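Local coordinates for protein putative alpha-L-fucosidase (Bacteroides thetaiotaomicron, PDB 4H41) that is a putative alpha-L-fucosidase with a TIM-barrel fold that probably hydrolyses fucose-containing host glycans, at residues L58-M63 / L106-K111; D100-Y105 / K148-K153. All blocks are in the same frame, centred on the assembly; numbering follows the deposited sequence.

In the fold
Both contacts lie on the outer helical layer of a barrel of eight parallel strands and share helix 101-111. Contact 1 joins the C-terminal half of that helix to helix 53-65, whereas contact 2 joins its N-terminal end to helix 136-151. Their centres are about 14 Å apart. They touch directly: Leu-106 CD1 packs 3.7 Å from Tyr-150 CB, and Phe-60 CE1 lies 4.0 Å from Tyr-105 CD1. Within the shared helix, Asp-103 of contact 2 pairs with Arg-107 of contact 1. Asn-113 and Lys-115, soon after helix 101-111, and Lys-155, Phe-157 and Gly-158, soon after helix 136-151, line a pocket holding a polyether.

Contact 1. Residues L58-M63 / L106-K111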
ATOM      1  N   LEU B  58     -17.020  16.988  -6.999  1.00 17.22           N
ATOM      2  CA  LEU B  58     -15.709  17.651  -7.064  1.00 17.66           C
ATOM      3  C   LEU B  58     -14.753  16.904  -8.018  1.00 20.17           C
ATOM      4  O   LEU B  58     -14.026  17.536  -8.785  1.00 19.44           O
ATOM      5  CB  LEU B  58     -15.119  17.748  -5.660  1.00 17.63           C
ATOM      6  CG  LEU B  58     -13.705  18.309  -5.527  1.00 25.02           C
ATOM      7  CD1 LEU B  58     -13.647  19.749  -6.042  1.00 28.81           C
ATOM      8  CD2 LEU B  58     -13.226  18.259  -4.054  1.00 29.69           C
ATOM      9  N   ASP B  59     -14.789  15.565  -8.024  1.00 17.13           N
ATOM     10  CA  ASP B  59     -13.928  14.835  -8.954  1.00 16.66           C
ATOM     11  C   ASP B  59     -14.316  15.084 -10.386  1.00 18.00           C
ATOM     12  O   ASP B  59     -13.421  15.222 -11.233  1.00 19.03           O
ATOM     13  CB  ASP B  59     -13.883  13.306  -8.695  1.00 16.57           C
ATOM     14  CG  ASP B  59     -12.444  12.873  -8.578  1.00 21.68           C
ATOM     15  OD1 ASP B  59     -11.680  13.567  -7.891  1.00 19.30           O
ATOM     16  OD2 ASP B  59     -12.076  11.853  -9.205  1.00 16.87           O
ATOM     17  N   PHE B  60     -15.601  15.206 -10.673  1.00 16.48           N
ATOM     18  CA  PHE B  60     -16.032  15.504 -12.044  1.00 15.47           C
ATOM     19  C   PHE B  60     -15.504  16.885 -12.471  1.00 18.37           C
ATOM     20  O   PHE B  60     -15.169  17.089 -13.645  1.00 18.87           O
ATOM     21  CB  PHE B  60     -17.543  15.415 -12.178  1.00 17.66           C
ATOM     22  CG  PHE B  60     -18.040  14.038 -12.589  1.00 18.36           C
ATOM     23  CD1 PHE B  60     -17.887  12.941 -11.739  1.00 20.83           C
ATOM     24  CD2 PHE B  60     -18.684  13.846 -13.809  1.00 20.70           C
ATOM     25  CE1 PHE B  60     -18.338  11.670 -12.109  1.00 22.15           C
ATOM     26  CE2 PHE B  60     -19.176  12.581 -14.161  1.00 23.21           C
ATOM     27  CZ  PHE B  60     -19.038  11.514 -13.287  1.00 21.85           C
ATOM     28  N   GLN B  61     -15.426  17.844 -11.529  1.00 18.55           N
ATOM     29  CA  GLN B  61     -14.837  19.156 -11.802  1.00 17.78           C
ATOM     30  C   GLN B  61     -13.342  19.038 -12.145  1.00 22.94           C
ATOM     31  O   GLN B  61     -12.893  19.689 -13.098  1.00 20.36           O
ATOM     32  CB  GLN B  61     -15.004  20.093 -10.610  1.00 19.02           C
ATOM     33  CG  GLN B  61     -16.443  20.473 -10.291  1.00 22.61           C
ATOM     34  CD  GLN B  61     -16.479  21.333  -9.073  1.00 32.70           C
ATOM     35  OE1 GLN B  61     -15.794  22.359  -9.024  1.00 34.25           O
ATOM     36  NE2 GLN B  61     -17.310  20.989  -8.089  1.00 29.81           N
ATOM     37  N   HIS B  62     -12.597  18.171 -11.417  1.00 18.98           N
ATOM     38  CA  HIS B  62     -11.158  17.957 -11.685  1.00 18.70           C
ATOM     39  C   HIS B  62     -10.996  17.311 -13.066  1.00 22.05           C
ATOM     40  O   HIS B  62     -10.070  17.643 -13.803  1.00 20.73           O
ATOM     41  CB  HIS B  62     -10.454  17.079 -10.593  1.00 18.41           C
ATOM     42  CG  HIS B  62     -10.387  17.686  -9.213  1.00 21.36           C
ATOM     43  ND1 HIS B  62      -9.929  18.981  -9.012  1.00 24.07           N
ATOM     44  CD2 HIS B  62     -10.622  17.117  -8.011  1.00 22.83           C
ATOM     45  CE1 HIS B  62      -9.969  19.184  -7.701  1.00 24.13           C
ATOM     46  NE2 HIS B  62     -10.396  18.090  -7.054  1.00 23.53           N
HETATM   47  N   MSE B  63     -11.938  16.427 -13.446  1.00 18.85           N
HETATM   48  CA  MSE B  63     -11.921  15.788 -14.766  1.00 16.58           C
HETATM   49  C   MSE B  63     -12.181  16.786 -15.859  1.00 19.82           C
HETATM   50  O   MSE B  63     -11.467  16.823 -16.858  1.00 18.95           O
HETATM   51  CB  MSE B  63     -12.988  14.683 -14.845  1.00 17.03           C
HETATM   52  CG  MSE B  63     -12.724  13.479 -13.970  1.00 18.47           C
HETATM   53 SE   MSE B  63     -14.347  12.380 -14.043  0.75 22.12          SE
HETATM   54  CE  MSE B  63     -14.016  11.278 -12.486  1.00 21.08           C
ATOM     55  N   LEU B 106     -25.010   9.506 -13.896  1.00 20.67           N
ATOM     56  CA  LEU B 106     -25.757  10.091 -15.020  1.00 20.86           C
ATOM     57  C   LEU B 106     -26.059  11.572 -14.766  1.00 24.81           C
ATOM     58  O   LEU B 106     -25.912  12.378 -15.689  1.00 23.05           O
ATOM     59  CB  LEU B 106     -27.017   9.312 -15.281  1.00 21.87           C
ATOM     60  CG  LEU B 106     -26.791   7.985 -16.004  1.00 23.31           C
ATOM     61  CD1 LEU B 106     -28.017   7.105 -15.917  1.00 22.99           C
ATOM     62  CD2 LEU B 106     -26.466   8.197 -17.466  1.00 26.50           C
ATOM     63  N   ARG B 107     -26.428  11.944 -13.533  1.00 21.65           N
ATOM     64  CA  ARG B 107     -26.709  13.347 -13.190  1.00 23.06           C
ATOM     65  C   ARG B 107     -25.430  14.175 -13.243  1.00 23.23           C
ATOM     66  O   ARG B 107     -25.439  15.296 -13.738  1.00 23.33           O
ATOM     67  CB  ARG B 107     -27.375  13.465 -11.813  1.00 24.92           C
ATOM     68  CG  ARG B 107     -28.842  13.054 -11.849  1.00 29.37           C
ATOM     69  CD  ARG B 107     -29.568  13.347 -10.546  1.00 28.89           C
ATOM     70  NE  ARG B 107     -29.106  12.494  -9.454  1.00 29.64           N
ATOM     71  CZ  ARG B 107     -28.236  12.818  -8.509  1.00 32.51           C
ATOM     72  NH1 ARG B 107     -27.686  14.031  -8.484  1.00 29.82           N
ATOM     73  NH2 ARG B 107     -27.898  11.929  -7.578  1.00 30.58           N
ATOM     74  N   LEU B 108     -24.319  13.626 -12.746  1.00 20.71           N
ATOM     75  CA  LEU B 108     -23.052  14.352 -12.769  1.00 21.07           C
ATOM     76  C   LEU B 108     -22.549  14.497 -14.209  1.00 25.83           C
ATOM     77  O   LEU B 108     -22.067  15.565 -14.572  1.00 23.00           O
ATOM     78  CB  LEU B 108     -22.001  13.663 -11.891  1.00 20.10           C
ATOM     79  CG  LEU B 108     -22.285  13.705 -10.396  1.00 22.66           C
ATOM     80  CD1 LEU B 108     -21.249  12.910  -9.629  1.00 22.24           C
ATOM     81  CD2 LEU B 108     -22.339  15.165  -9.865  1.00 25.53           C
ATOM     82  N   ALA B 109     -22.682  13.449 -15.038  1.00 22.27           N
ATOM     83  CA  ALA B 109     -22.275  13.529 -16.443  1.00 23.06           C
ATOM     84  C   ALA B 109     -23.070  14.597 -17.158  1.00 26.92           C
ATOM     85  O   ALA B 109     -22.490  15.363 -17.938  1.00 27.19           O
ATOM     86  CB  ALA B 109     -22.435  12.184 -17.139  1.00 22.96           C
ATOM     87  N   GLU B 110     -24.369  14.716 -16.854  1.00 25.14           N
ATOM     88  CA  GLU B 110     -25.174  15.742 -17.505  1.00 25.84           C
ATOM     89  C   GLU B 110     -24.773  17.138 -17.034  1.00 27.69           C
ATOM     90  O   GLU B 110     -24.653  18.060 -17.843  1.00 26.47           O
ATOM     91  CB  GLU B 110     -26.652  15.504 -17.241  1.00 28.72           C
ATOM     92  CG  GLU B 110     -27.532  16.514 -17.955  1.00 37.02           C
ATOM     93  CD  GLU B 110     -29.017  16.243 -17.906  1.00 60.04           C
ATOM     94  OE1 GLU B 110     -29.418  15.218 -17.304  1.00 50.48           O
ATOM     95  OE2 GLU B 110     -29.778  17.084 -18.441  1.00 55.68           O
ATOM     96  N   LYS B 111     -24.542  17.283 -15.753  1.00 24.70           N
ATOM     97  CA  LYS B 111     -24.122  18.560 -15.174  1.00 26.02           C
ATOM     98  C   LYS B 111     -22.833  19.074 -15.825  1.00 28.82           C
ATOM     99  O   LYS B 111     -22.725  20.263 -16.101  1.00 27.62           O
ATOM    100  CB  LYS B 111     -23.901  18.393 -13.669  1.00 26.10           C
ATOM    101  CG  LYS B 111     -23.667  19.688 -12.925  1.00 32.46           C
ATOM    102  CD  LYS B 111     -23.513  19.425 -11.441  1.00 28.82           C
ATOM    103  CE  LYS B 111     -23.092  20.662 -10.703  1.00 40.87           C
ATOM    104  NZ  LYS B 111     -23.040  20.406  -9.231  1.00 48.77           N
TER
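Phe-60 reaches across from helix 53-65 and lays one face of its ring against Leu-108 of helix 101-111. The CB of Leu-108 stands almost squarely over the ring, 3.7 Å from the centroid of Phe-60 and 10° off the normal, a CH-pi contact. With CG of Leu-108 beside the backbone N (chi1 -68°), the branch carries CD1 over the flank of the ring, 4.0 Å from Phe-60 CD1. A phenylalanine suits this place: it is long enough to bridge the gap between segments 58-63 and 106-111, whose nearest CA atoms, those of Phe-60 and Leu-108, are 7.2 Å apart, and its flat face takes the CB of Leu-108. Ala-109 is small enough to let the ring in against the backbone, and Phe-60 CE2 comes within 3.7 Å of Ala-109 N. On the opposite face, toward the rim, sits the selenium of Met-63, modelled as selenomethionine.

The solvent side is looser and polar. Gln-61 and Lys-111 are exposed and bury almost nothing on each other's helix; both turn to Asp-57, which Lys-111 meets in a salt bridge.

Inward, Ala-109 leans on Phe-116 of strand 115-119. Leu-108 also packs on Trp-56 of helix 53-65, and Met-63 on Phe-313 of helix 313-316.

Contact 2. Residues D100-Y105 / K148-K153; sequences DLVDMY and KMYGEK
The Tyr-150 ring has Val-102 over one face and the carboxylate of Asp-100 at its hydroxyl edge. Val-102 CG1 stands above the centre, 3.6 Å from the centroid of the Tyr-150 ring, in a CH-pi contact. That methyl is placed by its torsion, anti to the backbone N of Val-102 (chi1 175°), and a beta-branched residue here offers a methyl close to the backbone to the face. At the edge, Tyr-150 OH donates to Asp-100 OD2 over 2.6 Å, arriving on the syn side and 27° out of the carboxylate plane. Carboxylate and ring are nearly perpendicular, 82° apart.

The other oxygen has a different task. Asp-100 is the N-cap of helix 101-111: its OD1 accepts from Asp-103 N at 3.0 Å, a nearly straight bond that meets OD1 from above the carboxylate plane. Helices 101-111 and 136-151 both belong to the outer layer of a (beta/alpha)8 barrel, so one short side chain both caps helix 101-111 and ties it to the C-terminal part of helix 136-151, where there is a pi-type turn at 148-151. The helix N-terminus would probably favour the charged form of Asp-100.

A phenylalanine in place of Tyr-150 lacks the hydroxyl and would probably leave Asp-100 OD2 without this donor and the capping carboxylate freer to turn.

Asp-103 CB lies 4.3 Å from Tyr-150 CE1, while its carboxylate turns to Tyr-154 and Arg-107. Beneath, Val-102 reaches Phe-118 and Met-73 of the barrel strands, and Asp-100 also packs on Ile-25 of the second subunit.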
ATOM      1  N   ASP B 100     -27.736   4.755  -5.301  1.00 21.95           N
ATOM      2  CA  ASP B 100     -27.904   4.457  -6.716  1.00 21.18           C
ATOM      3  C   ASP B 100     -26.797   5.224  -7.474  1.00 23.03           C
ATOM      4  O   ASP B 100     -26.942   6.409  -7.766  1.00 22.51           O
ATOM      5  CB  ASP B 100     -29.312   4.829  -7.226  1.00 21.28           C
ATOM      6  CG  ASP B 100     -29.542   4.489  -8.688  1.00 26.84           C
ATOM      7  OD1 ASP B 100     -28.546   4.185  -9.403  1.00 21.99           O
ATOM      8  OD2 ASP B 100     -30.711   4.560  -9.145  1.00 25.27           O
ATOM      9  N   LEU B 101     -25.669   4.559  -7.722  1.00 21.19           N
ATOM     10  CA  LEU B 101     -24.527   5.181  -8.405  1.00 19.81           C
ATOM     11  C   LEU B 101     -24.811   5.477  -9.853  1.00 21.47           C
ATOM     12  O   LEU B 101     -24.259   6.436 -10.401  1.00 23.05           O
ATOM     13  CB  LEU B 101     -23.277   4.293  -8.315  1.00 19.59           C
ATOM     14  CG  LEU B 101     -22.781   4.010  -6.905  1.00 25.31           C
ATOM     15  CD1 LEU B 101     -21.610   3.012  -6.921  1.00 24.91           C
ATOM     16  CD2 LEU B 101     -22.340   5.298  -6.209  1.00 28.92           C
ATOM     17  N   VAL B 102     -25.638   4.663 -10.512  1.00 19.95           N
ATOM     18  CA  VAL B 102     -25.971   4.894 -11.929  1.00 19.16           C
ATOM     19  C   VAL B 102     -26.689   6.252 -12.053  1.00 23.69           C
ATOM     20  O   VAL B 102     -26.289   7.089 -12.867  1.00 21.20           O
ATOM     21  CB  VAL B 102     -26.777   3.730 -12.528  1.00 22.66           C
ATOM     22  CG1 VAL B 102     -27.198   4.047 -13.941  1.00 24.12           C
ATOM     23  CG2 VAL B 102     -25.936   2.454 -12.531  1.00 21.64           C
ATOM     24  N   ASP B 103     -27.692   6.483 -11.201  1.00 20.28           N
ATOM     25  CA  ASP B 103     -28.416   7.754 -11.143  1.00 19.84           C
ATOM     26  C   ASP B 103     -27.436   8.895 -10.873  1.00 24.88           C
ATOM     27  O   ASP B 103     -27.465   9.913 -11.558  1.00 26.22           O
ATOM     28  CB  ASP B 103     -29.478   7.716 -10.034  1.00 21.62           C
ATOM     29  CG  ASP B 103     -30.022   9.094  -9.679  1.00 27.66           C
ATOM     30  OD1 ASP B 103     -30.784   9.653 -10.488  1.00 27.96           O
ATOM     31  OD2 ASP B 103     -29.620   9.645  -8.625  1.00 30.00           O
HETATM   32  N   MSE B 104     -26.550   8.714  -9.894  1.00 21.59           N
HETATM   33  CA  MSE B 104     -25.611   9.763  -9.516  1.00 18.47           C
HETATM   34  C   MSE B 104     -24.688  10.108 -10.652  1.00 22.11           C
HETATM   35  O   MSE B 104     -24.538  11.291 -10.966  1.00 20.46           O
HETATM   36  CB  MSE B 104     -24.769   9.348  -8.294  1.00 19.58           C
HETATM   37  CG  MSE B 104     -23.930  10.477  -7.753  1.00 23.10           C
HETATM   38 SE   MSE B 104     -22.640   9.808  -6.505  0.75 29.54          SE
HETATM   39  CE  MSE B 104     -21.490   8.861  -7.790  1.00 26.89           C
ATOM     40  N   TYR B 105     -24.047   9.106 -11.249  1.00 19.67           N
ATOM     41  CA  TYR B 105     -23.122   9.365 -12.358  1.00 19.02           C
ATOM     42  C   TYR B 105     -23.813   9.966 -13.559  1.00 22.00           C
ATOM     43  O   TYR B 105     -23.244  10.832 -14.202  1.00 21.36           O
ATOM     44  CB  TYR B 105     -22.377   8.099 -12.785  1.00 19.21           C
ATOM     45  CG  TYR B 105     -21.411   7.587 -11.755  1.00 19.18           C
ATOM     46  CD1 TYR B 105     -20.495   8.442 -11.135  1.00 22.80           C
ATOM     47  CD2 TYR B 105     -21.327   6.231 -11.462  1.00 20.21           C
ATOM     48  CE1 TYR B 105     -19.550   7.958 -10.242  1.00 23.52           C
ATOM     49  CE2 TYR B 105     -20.384   5.742 -10.562  1.00 19.97           C
ATOM     50  CZ  TYR B 105     -19.499   6.608  -9.958  1.00 27.27           C
ATOM     51  OH  TYR B 105     -18.550   6.118  -9.101  1.00 27.92           O
ATOM     52  N   LYS B 148     -34.694   0.841 -19.749  1.00 29.96           N
ATOM     53  CA  LYS B 148     -35.990   1.360 -19.304  1.00 30.91           C
ATOM     54  C   LYS B 148     -35.871   2.301 -18.121  1.00 34.27           C
ATOM     55  O   LYS B 148     -36.529   3.335 -18.097  1.00 31.68           O
ATOM     56  CB  LYS B 148     -36.933   0.210 -18.944  1.00 35.84           C
ATOM     57  CG  LYS B 148     -37.383  -0.568 -20.184  1.00 57.15           C
ATOM     58  CD  LYS B 148     -37.993  -1.926 -19.834  1.00 72.49           C
HETATM   59  N   MSE B 149     -35.031   1.949 -17.149  1.00 30.13           N
HETATM   60  CA  MSE B 149     -34.885   2.725 -15.913  1.00 28.46           C
HETATM   61  C   MSE B 149     -34.029   3.980 -16.098  1.00 31.32           C
HETATM   62  O   MSE B 149     -34.305   4.996 -15.481  1.00 32.55           O
HETATM   63  CB  MSE B 149     -34.259   1.850 -14.819  1.00 28.61           C
HETATM   64  CG  MSE B 149     -35.174   0.722 -14.332  1.00 35.27           C
HETATM   65 SE   MSE B 149     -34.115  -0.568 -13.240  0.75 40.44          SE
HETATM   66  CE  MSE B 149     -33.896   0.598 -11.667  1.00 36.96           C
ATOM     67  N   TYR B 150     -32.999   3.905 -16.937  1.00 27.09           N
ATOM     68  CA  TYR B 150     -32.034   4.995 -17.113  1.00 25.90           C
ATOM     69  C   TYR B 150     -31.864   5.488 -18.558  1.00 30.22           C
ATOM     70  O   TYR B 150     -31.857   6.691 -18.773  1.00 30.69           O
ATOM     71  CB  TYR B 150     -30.653   4.532 -16.582  1.00 25.45           C
ATOM     72  CG  TYR B 150     -30.699   4.113 -15.133  1.00 26.40           C
ATOM     73  CD1 TYR B 150     -30.737   5.060 -14.113  1.00 26.88           C
ATOM     74  CD2 TYR B 150     -30.651   2.770 -14.770  1.00 26.16           C
ATOM     75  CE1 TYR B 150     -30.881   4.682 -12.781  1.00 25.35           C
ATOM     76  CE2 TYR B 150     -30.792   2.379 -13.440  1.00 26.50           C
ATOM     77  CZ  TYR B 150     -30.857   3.342 -12.445  1.00 26.56           C
ATOM     78  OH  TYR B 150     -30.999   2.964 -11.155  1.00 26.96           O
ATOM     79  N   GLY B 151     -31.619   4.590 -19.501  1.00 28.36           N
ATOM     80  CA  GLY B 151     -31.322   4.957 -20.889  1.00 30.29           C
ATOM     81  C   GLY B 151     -32.342   5.850 -21.558  1.00 36.22           C
ATOM     82  O   GLY B 151     -31.961   6.795 -22.256  1.00 36.04           O
ATOM     83  N   GLU B 152     -33.637   5.603 -21.274  1.00 34.40           N
ATOM     84  CA  GLU B 152     -34.749   6.395 -21.821  1.00 35.72           C
ATOM     85  C   GLU B 152     -35.006   7.680 -21.051  1.00 39.33           C
ATOM     86  O   GLU B 152     -35.793   8.494 -21.515  1.00 39.74           O
ATOM     87  CB  GLU B 152     -36.046   5.560 -21.792  1.00 37.69           C
ATOM     88  CG  GLU B 152     -36.030   4.415 -22.776  1.00 44.62           C
ATOM     89  CD  GLU B 152     -37.355   3.696 -22.917  1.00 56.19           C
ATOM     90  OE1 GLU B 152     -38.118   3.637 -21.927  1.00 48.78           O
ATOM     91  OE2 GLU B 152     -37.598   3.131 -24.007  1.00 65.56           O
ATOM     92  N   LYS B 153     -34.437   7.840 -19.848  1.00 33.63           N
ATOM     93  CA  LYS B 153     -34.742   8.988 -18.988  1.00 33.49           C
ATOM     94  C   LYS B 153     -33.624   9.991 -18.802  1.00 35.75           C
ATOM     95  O   LYS B 153     -33.920  11.120 -18.426  1.00 37.42           O
ATOM     96  CB  LYS B 153     -35.151   8.470 -17.596  1.00 35.99           C
ATOM     97  CG  LYS B 153     -36.385   7.569 -17.665  1.00 42.48           C
ATOM     98  CD  LYS B 153     -36.923   7.242 -16.292  1.00 56.40           C
ATOM     99  CE  LYS B 153     -38.050   6.249 -16.372  1.00 70.90           C
ATOM    100  NZ  LYS B 153     -38.479   5.811 -15.020  1.00 81.79           N
TER